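Local coordinates for protein polyketide Synthase III (Ectocarpus siliculosus, PDB 4B0N) that is a type III polyketide synthase linked to phlorotannin monomer biosynthesis, probably acting as an acyltransferase, and here holds arachidonic acid in a long pocket, at residues N52-A62 / I88-T99; V330-E339 / S355-L366. All coordinates share one frame; numbering follows the deposited sequence.

Interaction 1 of 2, residues N52-A62 / I88-T99. With ACD (arachidonic acid), chain D.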
loop_
_atom_site.group_PDB
_atom_site.type_symbol
_atom_site.label_atom_id
_atom_site.label_comp_id
_atom_site.label_asym_id
_atom_site.label_seq_id
_atom_site.Cartn_x
_atom_site.Cartn_y
_atom_site.Cartn_z
ATOM N N ASN A 52 -20.065 8.334 5.493
ATOM C CA ASN A 52 -20.678 7.873 4.255
ATOM C C ASN A 52 -20.791 8.974 3.208
ATOM O O ASN A 52 -20.855 10.158 3.555
ATOM C CB ASN A 52 -22.056 7.278 4.542
ATOM C CG ASN A 52 -21.968 5.912 5.176
ATOM O OD1 ASN A 52 -21.273 5.034 4.678
ATOM N ND2 ASN A 52 -22.667 5.729 6.287
ATOM N N PRO A 53 -20.804 8.591 1.916
ATOM C CA PRO A 53 -21.060 9.573 0.868
ATOM C C PRO A 53 -22.499 10.100 0.902
ATOM O O PRO A 53 -23.308 9.669 1.732
ATOM C CB PRO A 53 -20.792 8.790 -0.421
ATOM C CG PRO A 53 -20.988 7.364 -0.047
ATOM C CD PRO A 53 -20.478 7.266 1.357
ATOM N N GLN A 54 -22.798 11.015 -0.013
ATOM C CA GLN A 54 -24.020 11.813 0.018
ATOM C C GLN A 54 -25.324 11.023 -0.152
ATOM O O GLN A 54 -26.290 11.253 0.578
ATOM C CB GLN A 54 -23.927 12.895 -1.055
ATOM C CG GLN A 54 -24.694 14.163 -0.733
ATOM C CD GLN A 54 -24.500 15.236 -1.782
ATOM O OE1 GLN A 54 -24.017 14.964 -2.884
ATOM N NE2 GLN A 54 -24.878 16.466 -1.448
ATOM N N TYR A 55 -25.338 10.093 -1.102
ATOM C CA TYR A 55 -26.586 9.495 -1.578
ATOM C C TYR A 55 -26.912 8.141 -0.960
ATOM O O TYR A 55 -26.235 7.149 -1.217
ATOM C CB TYR A 55 -26.577 9.400 -3.109
ATOM C CG TYR A 55 -26.277 10.720 -3.788
ATOM C CD1 TYR A 55 -27.280 11.669 -3.983
ATOM C CD2 TYR A 55 -24.987 11.024 -4.224
ATOM C CE1 TYR A 55 -27.009 12.882 -4.594
ATOM C CE2 TYR A 55 -24.705 12.234 -4.838
ATOM C CZ TYR A 55 -25.718 13.162 -5.022
ATOM O OH TYR A 55 -25.446 14.369 -5.632
ATOM N N ARG A 56 -27.959 8.115 -0.142
ATOM C CA ARG A 56 -28.490 6.876 0.411
ATOM C C ARG A 56 -29.504 6.283 -0.575
ATOM O O ARG A 56 -30.590 6.834 -0.777
ATOM C CB ARG A 56 -29.120 7.138 1.785
ATOM C CG ARG A 56 -30.129 6.097 2.243
ATOM C CD ARG A 56 -29.506 5.026 3.116
ATOM N NE ARG A 56 -29.902 5.164 4.518
ATOM C CZ ARG A 56 -31.002 4.629 5.052
ATOM N NH1 ARG A 56 -31.841 3.910 4.313
ATOM N NH2 ARG A 56 -31.265 4.812 6.340
ATOM N N CYS A 57 -29.132 5.169 -1.198
ATOM C CA CYS A 57 -29.964 4.519 -2.210
ATOM C C CYS A 57 -30.519 3.193 -1.706
ATOM O O CYS A 57 -29.756 2.285 -1.369
ATOM C CB CYS A 57 -29.162 4.303 -3.498
ATOM S SG CYS A 57 -29.954 3.276 -4.763
ATOM N N THR A 58 -31.848 3.091 -1.661
ATOM C CA THR A 58 -32.527 1.857 -1.253
ATOM C C THR A 58 -32.359 0.765 -2.310
ATOM O O THR A 58 -32.001 1.050 -3.456
ATOM C CB THR A 58 -34.032 2.079 -0.980
ATOM O OG1 THR A 58 -34.708 2.390 -2.206
ATOM C CG2 THR A 58 -34.250 3.205 0.032
ATOM N N GLN A 59 -32.620 -0.481 -1.922
ATOM C CA GLN A 59 -32.408 -1.621 -2.812
ATOM C C GLN A 59 -33.493 -1.770 -3.879
ATOM O O GLN A 59 -33.242 -2.331 -4.949
ATOM C CB GLN A 59 -32.231 -2.914 -2.014
ATOM C CG GLN A 59 -31.413 -3.981 -2.732
ATOM C CD GLN A 59 -29.934 -3.639 -2.874
ATOM O OE1 GLN A 59 -29.528 -2.473 -2.806
ATOM N NE2 GLN A 59 -29.117 -4.667 -3.082
ATOM N N ASN A 60 -34.690 -1.267 -3.590
ATOM C CA ASN A 60 -35.745 -1.187 -4.598
ATOM C C ASN A 60 -35.403 -0.160 -5.682
ATOM O O ASN A 60 -35.688 -0.377 -6.862
ATOM C CB ASN A 60 -37.099 -0.872 -3.954
ATOM C CG ASN A 60 -37.622 -2.010 -3.093
ATOM O OD1 ASN A 60 -37.513 -3.188 -3.449
ATOM N ND2 ASN A 60 -38.206 -1.660 -1.954
ATOM N N GLU A 61 -34.788 0.948 -5.264
ATOM C CA GLU A 61 -34.291 1.979 -6.179
ATOM C C GLU A 61 -33.176 1.434 -7.071
ATOM O O GLU A 61 -33.225 1.580 -8.295
ATOM C CB GLU A 61 -33.786 3.201 -5.399
ATOM C CG GLU A 61 -34.878 4.151 -4.919
ATOM C CD GLU A 61 -34.387 5.155 -3.880
ATOM O OE1 GLU A 61 -33.211 5.073 -3.458
ATOM O OE2 GLU A 61 -35.186 6.030 -3.474
ATOM N N ALA A 62 -32.185 0.798 -6.444
ATOM C CA ALA A 62 -31.040 0.213 -7.146
ATOM C C ALA A 62 -31.459 -0.838 -8.176
ATOM O O ALA A 62 -30.902 -0.886 -9.276
ATOM C CB ALA A 62 -30.055 -0.378 -6.149
ATOM N N ILE A 88 -29.702 -6.703 2.049
ATOM C CA ILE A 88 -29.336 -5.292 1.986
ATOM C C ILE A 88 -30.593 -4.466 1.711
ATOM O O ILE A 88 -31.298 -4.698 0.723
ATOM C CB ILE A 88 -28.266 -5.026 0.901
ATOM C CG1 ILE A 88 -26.956 -5.729 1.265
ATOM C CG2 ILE A 88 -28.031 -3.532 0.719
ATOM C CD1 ILE A 88 -26.037 -5.991 0.091
ATOM N N GLY A 89 -30.872 -3.517 2.602
ATOM C CA GLY A 89 -32.035 -2.647 2.468
ATOM C C GLY A 89 -31.685 -1.349 1.773
ATOM O O GLY A 89 -32.517 -0.765 1.073
ATOM N N SER A 90 -30.444 -0.908 1.969
ATOM C CA SER A 90 -29.952 0.356 1.431
ATOM C C SER A 90 -28.427 0.378 1.413
ATOM O O SER A 90 -27.780 -0.432 2.081
ATOM C CB SER A 90 -30.471 1.528 2.268
ATOM O OG SER A 90 -30.072 1.409 3.623
ATOM N N ARG A 91 -27.865 1.304 0.638
ATOM C CA ARG A 91 -26.421 1.567 0.632
ATOM C C ARG A 91 -26.108 2.959 0.077
ATOM O O ARG A 91 -26.932 3.559 -0.613
ATOM C CB ARG A 91 -25.634 0.463 -0.096
ATOM C CG ARG A 91 -26.175 0.070 -1.456
ATOM C CD ARG A 91 -25.712 -1.317 -1.864
ATOM N NE ARG A 91 -26.448 -1.776 -3.040
ATOM C CZ ARG A 91 -25.953 -1.834 -4.275
ATOM N NH1 ARG A 91 -24.697 -1.486 -4.520
ATOM N NH2 ARG A 91 -26.720 -2.258 -5.271
ATOM N N TYR A 92 -24.918 3.465 0.394
ATOM C CA TYR A 92 -24.550 4.851 0.094
ATOM C C TYR A 92 -23.618 4.968 -1.112
ATOM O O TYR A 92 -22.690 4.173 -1.269
ATOM C CB TYR A 92 -23.906 5.505 1.320
ATOM C CG TYR A 92 -24.815 5.599 2.527
ATOM C CD1 TYR A 92 -25.125 4.468 3.283
ATOM C CD2 TYR A 92 -25.353 6.822 2.922
ATOM C CE1 TYR A 92 -25.956 4.553 4.386
ATOM C CE2 TYR A 92 -26.183 6.917 4.028
ATOM C CZ TYR A 92 -26.479 5.778 4.754
ATOM O OH TYR A 92 -27.305 5.861 5.851
ATOM N N PHE A 93 -23.873 5.969 -1.952
ATOM C CA PHE A 93 -23.060 6.227 -3.140
ATOM C C PHE A 93 -22.619 7.690 -3.233
ATOM O O PHE A 93 -23.336 8.596 -2.806
ATOM C CB PHE A 93 -23.820 5.836 -4.414
ATOM C CG PHE A 93 -24.329 4.419 -4.418
ATOM C CD1 PHE A 93 -23.461 3.344 -4.244
ATOM C CD2 PHE A 93 -25.680 4.158 -4.620
ATOM C CE1 PHE A 93 -23.935 2.040 -4.253
ATOM C CE2 PHE A 93 -26.156 2.857 -4.634
ATOM C CZ PHE A 93 -25.284 1.798 -4.452
ATOM N N ALA A 94 -21.434 7.903 -3.800
ATOM C CA ALA A 94 -20.879 9.248 -3.992
ATOM C C ALA A 94 -21.391 9.917 -5.268
ATOM O O ALA A 94 -21.270 11.132 -5.435
ATOM C CB ALA A 94 -19.358 9.195 -3.994
ATOM N N VAL A 95 -21.963 9.116 -6.161
ATOM C CA VAL A 95 -22.442 9.603 -7.450
ATOM C C VAL A 95 -23.973 9.579 -7.489
ATOM O O VAL A 95 -24.589 8.623 -7.005
ATOM C CB VAL A 95 -21.876 8.776 -8.627
ATOM C CG1 VAL A 95 -21.574 9.686 -9.797
ATOM C CG2 VAL A 95 -20.603 8.043 -8.230
ATOM N N PRO A 96 -24.595 10.632 -8.059
ATOM C CA PRO A 96 -26.061 10.693 -8.130
ATOM C C PRO A 96 -26.701 9.763 -9.167
ATOM O O PRO A 96 -27.925 9.646 -9.198
ATOM C CB PRO A 96 -26.334 12.158 -8.495
ATOM C CG PRO A 96 -25.102 12.611 -9.195
ATOM C CD PRO A 96 -23.973 11.890 -8.520
ATOM N N ASP A 97 -25.886 9.100 -9.986
ATOM C CA ASP A 97 -26.377 8.253 -11.084
ATOM C C ASP A 97 -27.372 7.157 -10.677
ATOM O O ASP A 97 -28.011 6.548 -11.541
ATOM C CB ASP A 97 -25.204 7.628 -11.844
ATOM C CG ASP A 97 -24.380 8.653 -12.583
ATOM O OD1 ASP A 97 -23.854 9.570 -11.929
ATOM O OD2 ASP A 97 -24.267 8.551 -13.818
ATOM N N PHE A 98 -27.502 6.910 -9.377
ATOM C CA PHE A 98 -28.417 5.883 -8.878
ATOM C C PHE A 98 -29.629 6.478 -8.162
ATOM O O PHE A 98 -30.600 5.773 -7.868
ATOM C CB PHE A 98 -27.669 4.890 -7.986
ATOM C CG PHE A 98 -26.437 4.320 -8.628
ATOM C CD1 PHE A 98 -26.538 3.445 -9.706
ATOM C CD2 PHE A 98 -25.172 4.670 -8.165
ATOM C CE1 PHE A 98 -25.402 2.924 -10.306
ATOM C CE2 PHE A 98 -24.031 4.150 -8.759
ATOM C CZ PHE A 98 -24.146 3.277 -9.832
ATOM N N THR A 99 -29.559 7.778 -7.889
ATOM C CA THR A 99 -30.679 8.533 -7.340
ATOM C C THR A 99 -30.775 9.875 -8.074
ATOM O O THR A 99 -30.445 10.920 -7.504
ATOM C CB THR A 99 -30.526 8.767 -5.820
ATOM O OG1 THR A 99 -29.290 9.441 -5.555
ATOM C CG2 THR A 99 -30.548 7.452 -5.067
HETATM C C1 ACD D . -14.104 -8.711 -2.045
HETATM C C2 ACD D . -12.873 -7.911 -2.412
HETATM C C3 ACD D . -13.280 -6.500 -2.828
HETATM C C4 ACD D . -12.371 -5.968 -3.929
HETATM C C5 ACD D . -13.021 -4.790 -4.613
HETATM C C6 ACD D . -12.416 -4.178 -5.628
HETATM C C7 ACD D . -13.082 -2.994 -6.286
HETATM C C8 ACD D . -14.065 -3.425 -7.346
HETATM C C9 ACD D . -15.091 -2.628 -7.641
HETATM C C10 ACD D . -16.090 -3.024 -8.703
HETATM C C11 ACD D . -17.462 -3.175 -8.097
HETATM C C12 ACD D . -18.511 -2.582 -8.661
HETATM C C13 ACD D . -19.880 -2.748 -8.045
HETATM C C14 ACD D . -20.566 -1.411 -7.893
HETATM C C15 ACD D . -21.703 -1.334 -7.205
HETATM C C16 ACD D . -22.415 -0.014 -7.036
HETATM C C17 ACD D . -23.429 0.153 -8.162
HETATM C C18 ACD D . -24.866 -0.011 -7.681
HETATM C C19 ACD D . -25.674 -0.788 -8.713
HETATM C C20 ACD D . -27.152 -0.745 -8.398
HETATM O O1 ACD D . -14.100 -9.376 -0.984
#

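Interaction 2 of 2, residues V330-E339 / S355-L366. With ACD (arachidonic acid), chain D.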
loop_
_atom_site.group_PDB
_atom_site.type_symbol
_atom_site.label_atom_id
_atom_site.label_comp_id
_atom_site.label_asym_id
_atom_site.label_seq_id
_atom_site.Cartn_x
_atom_site.Cartn_y
_atom_site.Cartn_z
ATOM N N VAL A 330 -17.634 -10.107 12.507
ATOM C CA VAL A 330 -17.455 -10.744 11.207
ATOM C C VAL A 330 -17.668 -9.717 10.099
ATOM O O VAL A 330 -18.570 -8.879 10.184
ATOM C CB VAL A 330 -18.423 -11.933 11.009
ATOM C CG1 VAL A 330 -18.113 -12.674 9.715
ATOM C CG2 VAL A 330 -18.351 -12.889 12.189
ATOM N N HIS A 331 -16.827 -9.792 9.069
ATOM C CA HIS A 331 -16.915 -8.917 7.905
ATOM C C HIS A 331 -18.188 -9.164 7.127
ATOM O O HIS A 331 -18.385 -10.259 6.588
ATOM C CB HIS A 331 -15.680 -9.097 7.025
ATOM C CG HIS A 331 -15.796 -8.454 5.665
ATOM N ND1 HIS A 331 -15.732 -7.122 5.485
ATOM C CD2 HIS A 331 -15.976 -9.016 4.401
ATOM C CE1 HIS A 331 -15.867 -6.841 4.176
ATOM N NE2 HIS A 331 -16.017 -8.002 3.513
ATOM N N PRO A 332 -19.076 -8.150 7.065
ATOM C CA PRO A 332 -20.350 -8.275 6.353
ATOM C C PRO A 332 -20.171 -8.157 4.838
ATOM O O PRO A 332 -20.579 -7.161 4.235
ATOM C CB PRO A 332 -21.172 -7.107 6.904
ATOM C CG PRO A 332 -20.165 -6.081 7.284
ATOM C CD PRO A 332 -18.906 -6.812 7.664
ATOM N N GLY A 333 -19.561 -9.178 4.241
ATOM C CA GLY A 333 -19.241 -9.175 2.813
ATOM C C GLY A 333 -20.375 -9.651 1.929
ATOM O O GLY A 333 -20.300 -9.549 0.704
ATOM N N GLY A 334 -21.423 -10.177 2.556
ATOM C CA GLY A 334 -22.579 -10.701 1.840
ATOM C C GLY A 334 -23.358 -11.710 2.661
ATOM O O GLY A 334 -22.904 -12.147 3.722
ATOM N N ARG A 335 -24.534 -12.077 2.158
ATOM C CA ARG A 335 -25.420 -13.025 2.824
ATOM C C ARG A 335 -24.667 -14.302 3.193
ATOM O O ARG A 335 -24.563 -14.653 4.371
ATOM C CB ARG A 335 -26.615 -13.351 1.919
ATOM C CG ARG A 335 -27.892 -13.737 2.652
ATOM C CD ARG A 335 -29.020 -14.014 1.668
ATOM N NE ARG A 335 -30.327 -13.587 2.175
ATOM C CZ ARG A 335 -31.155 -14.347 2.890
ATOM N NH1 ARG A 335 -30.827 -15.597 3.198
ATOM N NH2 ARG A 335 -32.316 -13.854 3.302
ATOM N N ARG A 336 -24.119 -14.967 2.178
ATOM C CA ARG A 336 -23.447 -16.251 2.348
ATOM C C ARG A 336 -22.133 -16.154 3.123
ATOM O O ARG A 336 -21.731 -17.113 3.787
ATOM C CB ARG A 336 -23.214 -16.925 0.993
ATOM C CG ARG A 336 -24.464 -17.530 0.365
ATOM C CD ARG A 336 -24.120 -18.728 -0.508
ATOM N NE ARG A 336 -23.781 -19.906 0.293
ATOM C CZ ARG A 336 -22.959 -20.879 -0.097
ATOM N NH1 ARG A 336 -22.368 -20.831 -1.286
ATOM N NH2 ARG A 336 -22.722 -21.906 0.710
ATOM N N ILE A 337 -21.471 -15.002 3.038
ATOM C CA ILE A 337 -20.187 -14.795 3.718
ATOM C C ILE A 337 -20.345 -14.816 5.248
ATOM O O ILE A 337 -19.540 -15.432 5.952
ATOM C CB ILE A 337 -19.463 -13.524 3.207
ATOM C CG1 ILE A 337 -19.026 -13.732 1.748
ATOM C CG2 ILE A 337 -18.261 -13.183 4.079
ATOM C CD1 ILE A 337 -18.596 -12.476 1.015
ATOM N N ILE A 338 -21.397 -14.172 5.748
ATOM C CA ILE A 338 -21.703 -14.188 7.181
ATOM C C ILE A 338 -22.211 -15.566 7.623
ATOM O O ILE A 338 -21.801 -16.076 8.670
ATOM C CB ILE A 338 -22.730 -13.098 7.565
ATOM C CG1 ILE A 338 -22.254 -11.724 7.085
ATOM C CG2 ILE A 338 -22.967 -13.088 9.071
ATOM C CD1 ILE A 338 -23.320 -10.648 7.110
ATOM N N GLU A 339 -23.089 -16.159 6.815
ATOM C CA GLU A 339 -23.719 -17.448 7.126
ATOM C C GLU A 339 -22.725 -18.589 7.350
ATOM O O GLU A 339 -22.900 -19.402 8.260
ATOM C CB GLU A 339 -24.711 -17.839 6.029
ATOM C CG GLU A 339 -26.045 -17.113 6.089
ATOM C CD GLU A 339 -26.944 -17.435 4.908
ATOM O OE1 GLU A 339 -26.451 -18.010 3.913
ATOM O OE2 GLU A 339 -28.149 -17.111 4.975
ATOM N N SER A 355 -23.229 -7.604 12.449
ATOM C CA SER A 355 -22.781 -7.819 11.072
ATOM C C SER A 355 -23.929 -7.734 10.064
ATOM O O SER A 355 -23.748 -7.219 8.958
ATOM C CB SER A 355 -22.055 -9.163 10.945
ATOM O OG SER A 355 -20.990 -9.266 11.875
ATOM N N TRP A 356 -25.102 -8.238 10.450
ATOM C CA TRP A 356 -26.300 -8.135 9.618
ATOM C C TRP A 356 -26.778 -6.715 9.528
ATOM O O TRP A 356 -27.221 -6.267 8.470
ATOM C CB TRP A 356 -27.416 -9.021 10.155
ATOM C CG TRP A 356 -27.161 -10.499 9.988
ATOM C CD1 TRP A 356 -26.923 -11.439 10.990
ATOM C CD2 TRP A 356 -27.114 -11.261 8.733
ATOM N NE1 TRP A 356 -26.738 -12.688 10.456
ATOM C CE2 TRP A 356 -26.837 -12.655 9.110
ATOM C CE3 TRP A 356 -27.264 -10.944 7.387
ATOM C CZ2 TRP A 356 -26.721 -13.664 8.165
ATOM C CZ3 TRP A 356 -27.146 -11.972 6.443
ATOM C CH2 TRP A 356 -26.881 -13.297 6.824
ATOM N N ALA A 357 -26.682 -5.999 10.647
ATOM C CA ALA A 357 -27.128 -4.611 10.744
ATOM C C ALA A 357 -26.338 -3.677 9.822
ATOM O O ALA A 357 -26.921 -2.820 9.152
ATOM C CB ALA A 357 -27.058 -4.130 12.187
ATOM N N VAL A 358 -25.017 -3.848 9.794
ATOM C CA VAL A 358 -24.155 -3.056 8.922
ATOM C C VAL A 358 -24.480 -3.370 7.467
ATOM O O VAL A 358 -24.730 -2.463 6.675
ATOM C CB VAL A 358 -22.660 -3.293 9.233
ATOM C CG1 VAL A 358 -21.767 -2.789 8.106
ATOM C CG2 VAL A 358 -22.287 -2.618 10.543
ATOM N N LEU A 359 -24.504 -4.662 7.143
ATOM C CA LEU A 359 -24.824 -5.154 5.800
ATOM C C LEU A 359 -26.164 -4.622 5.290
ATOM O O LEU A 359 -26.260 -4.164 4.154
ATOM C CB LEU A 359 -24.817 -6.690 5.798
ATOM C CG LEU A 359 -24.695 -7.528 4.517
ATOM C CD1 LEU A 359 -26.057 -7.914 3.960
ATOM C CD2 LEU A 359 -23.818 -6.866 3.458
ATOM N N GLY A 360 -27.185 -4.675 6.143
ATOM C CA GLY A 360 -28.528 -4.215 5.788
ATOM C C GLY A 360 -28.629 -2.724 5.521
ATOM O O GLY A 360 -29.389 -2.291 4.645
ATOM N N GLU A 361 -27.856 -1.942 6.270
ATOM C CA GLU A 361 -27.916 -0.484 6.192
ATOM C C GLU A 361 -26.930 0.104 5.181
ATOM O O GLU A 361 -27.238 1.099 4.519
ATOM C CB GLU A 361 -27.711 0.129 7.588
ATOM C CG GLU A 361 -27.536 1.647 7.647
ATOM C CD GLU A 361 -28.709 2.435 7.076
ATOM O OE1 GLU A 361 -29.834 1.893 6.983
ATOM O OE2 GLU A 361 -28.502 3.616 6.724
ATOM N N TYR A 362 -25.761 -0.524 5.056
ATOM C CA TYR A 362 -24.655 0.038 4.273
ATOM C C TYR A 362 -24.195 -0.821 3.095
ATOM O O TYR A 362 -23.533 -0.318 2.187
ATOM C CB TYR A 362 -23.450 0.308 5.181
ATOM C CG TYR A 362 -23.734 1.146 6.409
ATOM C CD1 TYR A 362 -23.987 2.515 6.306
ATOM C CD2 TYR A 362 -23.727 0.573 7.680
ATOM C CE1 TYR A 362 -24.242 3.285 7.432
ATOM C CE2 TYR A 362 -23.978 1.334 8.812
ATOM C CZ TYR A 362 -24.233 2.687 8.684
ATOM O OH TYR A 362 -24.482 3.444 9.810
ATOM N N GLY A 363 -24.525 -2.111 3.119
ATOM C CA GLY A 363 -23.970 -3.071 2.162
ATOM C C GLY A 363 -22.525 -3.408 2.488
ATOM O O GLY A 363 -22.066 -3.189 3.611
ATOM N N ASN A 364 -21.806 -3.945 1.506
ATOM C CA ASN A 364 -20.383 -4.242 1.666
ATOM C C ASN A 364 -19.500 -3.103 1.144
ATOM O O ASN A 364 -19.336 -2.920 -0.068
ATOM C CB ASN A 364 -20.024 -5.575 0.997
ATOM C CG ASN A 364 -18.591 -6.013 1.275
ATOM O OD1 ASN A 364 -17.904 -5.459 2.140
ATOM N ND2 ASN A 364 -18.135 -7.020 0.537
ATOM N N MET A 365 -18.932 -2.344 2.076
ATOM C CA MET A 365 -18.106 -1.185 1.746
ATOM C C MET A 365 -16.633 -1.550 1.607
ATOM O O MET A 365 -15.781 -0.665 1.509
ATOM C CB MET A 365 -18.244 -0.114 2.825
ATOM C CG MET A 365 -19.656 0.364 3.090
ATOM S SD MET A 365 -19.771 0.900 4.803
ATOM C CE MET A 365 -20.850 2.307 4.607
ATOM N N LEU A 366 -16.338 -2.849 1.593
ATOM C CA LEU A 366 -14.961 -3.351 1.556
ATOM C C LEU A 366 -14.242 -3.126 2.897
ATOM O O LEU A 366 -14.689 -3.631 3.933
ATOM C CB LEU A 366 -14.163 -2.749 0.384
ATOM C CG LEU A 366 -14.529 -3.067 -1.069
ATOM C CD1 LEU A 366 -15.767 -2.322 -1.542
ATOM C CD2 LEU A 366 -13.352 -2.727 -1.968
HETATM C C1 ACD D . -14.104 -8.711 -2.045
HETATM C C2 ACD D . -12.873 -7.911 -2.412
HETATM C C3 ACD D . -13.280 -6.500 -2.828
HETATM C C4 ACD D . -12.371 -5.968 -3.929
HETATM C C5 ACD D . -13.021 -4.790 -4.613
HETATM C C6 ACD D . -12.416 -4.178 -5.628
HETATM C C7 ACD D . -13.082 -2.994 -6.286
HETATM C C8 ACD D . -14.065 -3.425 -7.346
HETATM C C9 ACD D . -15.091 -2.628 -7.641
HETATM C C10 ACD D . -16.090 -3.024 -8.703
HETATM C C11 ACD D . -17.462 -3.175 -8.097
HETATM C C12 ACD D . -18.511 -2.582 -8.661
HETATM C C13 ACD D . -19.880 -2.748 -8.045
HETATM C C14 ACD D . -20.566 -1.411 -7.893
HETATM C C15 ACD D . -21.703 -1.334 -7.205
HETATM C C16 ACD D . -22.415 -0.014 -7.036
HETATM C C17 ACD D . -23.429 0.153 -8.162
HETATM C C18 ACD D . -24.866 -0.011 -7.681
HETATM C C19 ACD D . -25.674 -0.788 -8.713
HETATM C C20 ACD D . -27.152 -0.745 -8.398
HETATM O O1 ACD D . -14.100 -9.376 -0.984
HETATM O O HOH W 1 -16.120 -9.443 1.082
#

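Interaction 1 of 2, residues N52-A62 / I88-T99
Tyr92 is sandwiched between Asn52 and Arg56: the Asn52 amide stacks on one ring face, planes 8° apart, and Arg56 CD lies over the opposite face, 4.0 Å from the Tyr92 ring centroid. A bend at chi2 (94°) and another at chi3 fold the arginine chain across the ring and bring Arg56 NE within 3.0 Å of Tyr92 OH; that hydroxyl and Arg56 NH2 both go on to Glu361. A leucine in place of Tyr92 would probably leave the Asn52 amide without its stacking surface and Glu361 without one of its hydrogen bonds.

The strands pair antiparallel, Tyr55 with Phe93 and Cys57 with Arg91 each bonded both ways through the backbone. On the sheet face of these four, Pro96 CB sits over the Tyr55 ring, and Cys57 SG approaches the edge of the Phe93 ring. Arg91 NE gives a straight bond (172°, 3.2 Å) to an in-plane lone pair of Gln59 OE1; NE2 of the same amide bonds to Ala241 O. The guanidinium lies beside the arachidonic acid tail, Arg91 NH1 to C18 3.5 Å, and Ala62, Phe93 and Phe98 also line this end of the pocket.

Strand 55-58 runs into helix 59-68 through a capping box: Thr58 N gives to Glu61 OE1, and Glu61 N gives a weak bond back to Thr58 OG1. Tyr83 of helix 79-84 packs on Gln59, Ala62 and Arg91, helix 353-362 touches Asn52 and Ile88, and Asp245 of strand 245-255 touches Pro53 and Phe93.

Interaction 2 of 2, residues V330-E339 / S355-L366
Ile338 lies against the indole of Trp356, with CD1 over a face of the six-membered ring, 4.1 Å from its centroid, and CG2 on the same ring system at CE2. With CG1 anti to the carbonyl carbon (chi1 -54°) and the chain extended beyond it, CD1 reaches over the indole. Glu339 meets that ring differently, bringing CG to the edge near Trp356 CH2 at 4.0 Å. The axes of 335-339 and 355-362 run antiparallel and come no closer than 11.1 Å. Pro332, centre of an inverse gamma turn, packs on helix 353-362: CB on Leu359 CB, CG on Val358 CG1. Nearby, Ser355 OG donates to Val330 O at 3.0 Å.

Toward the pocket, the imidazole of His331 and the amide of Asn364 stand steeply to each other, planes 68° apart. Asn364 CG is anti to its own N (chi1 -173°), an orientation that lets OD1 accept from Leu366 N in an Asx turn while ND2 faces Gly333. One water in the imidazole plane joins the pair to the ligand: it lies 2.8 Å from His331 NE2, accepts from Asn364 ND2, and donates to O1 of the arachidonic acid at 2.9 Å.

With Cys194 against the imidazole, His331 and Asn364 are consistent with the Cys-His-Asn triad of chalcone synthases. Here they reach O1 through the water, a polar site in keeping with the oxyanion-binding role of that His-Asn pair.

Both contacts are buried, but interaction 2 lies deeper, about 10 Å from the chain centre to its own centre against 17 Å for interaction 1. Interaction 1, in the N-terminal half of the chain, rests on strand pairing and carries exposed residues at its margin; interaction 2, in the C-terminal half, joins two helices and the turns beside them. Their centres are about 16 Å apart, and they meet where 88-99 runs along the end of helix 353-362: Gly89 N lies 2.8 Å from Gly360 O, probably hydrogen-bonded. Arachidonic acid spans the two, its methyl end among the side chains of interaction 1 and its oxygen end linked through a water to the polar residues of interaction 2.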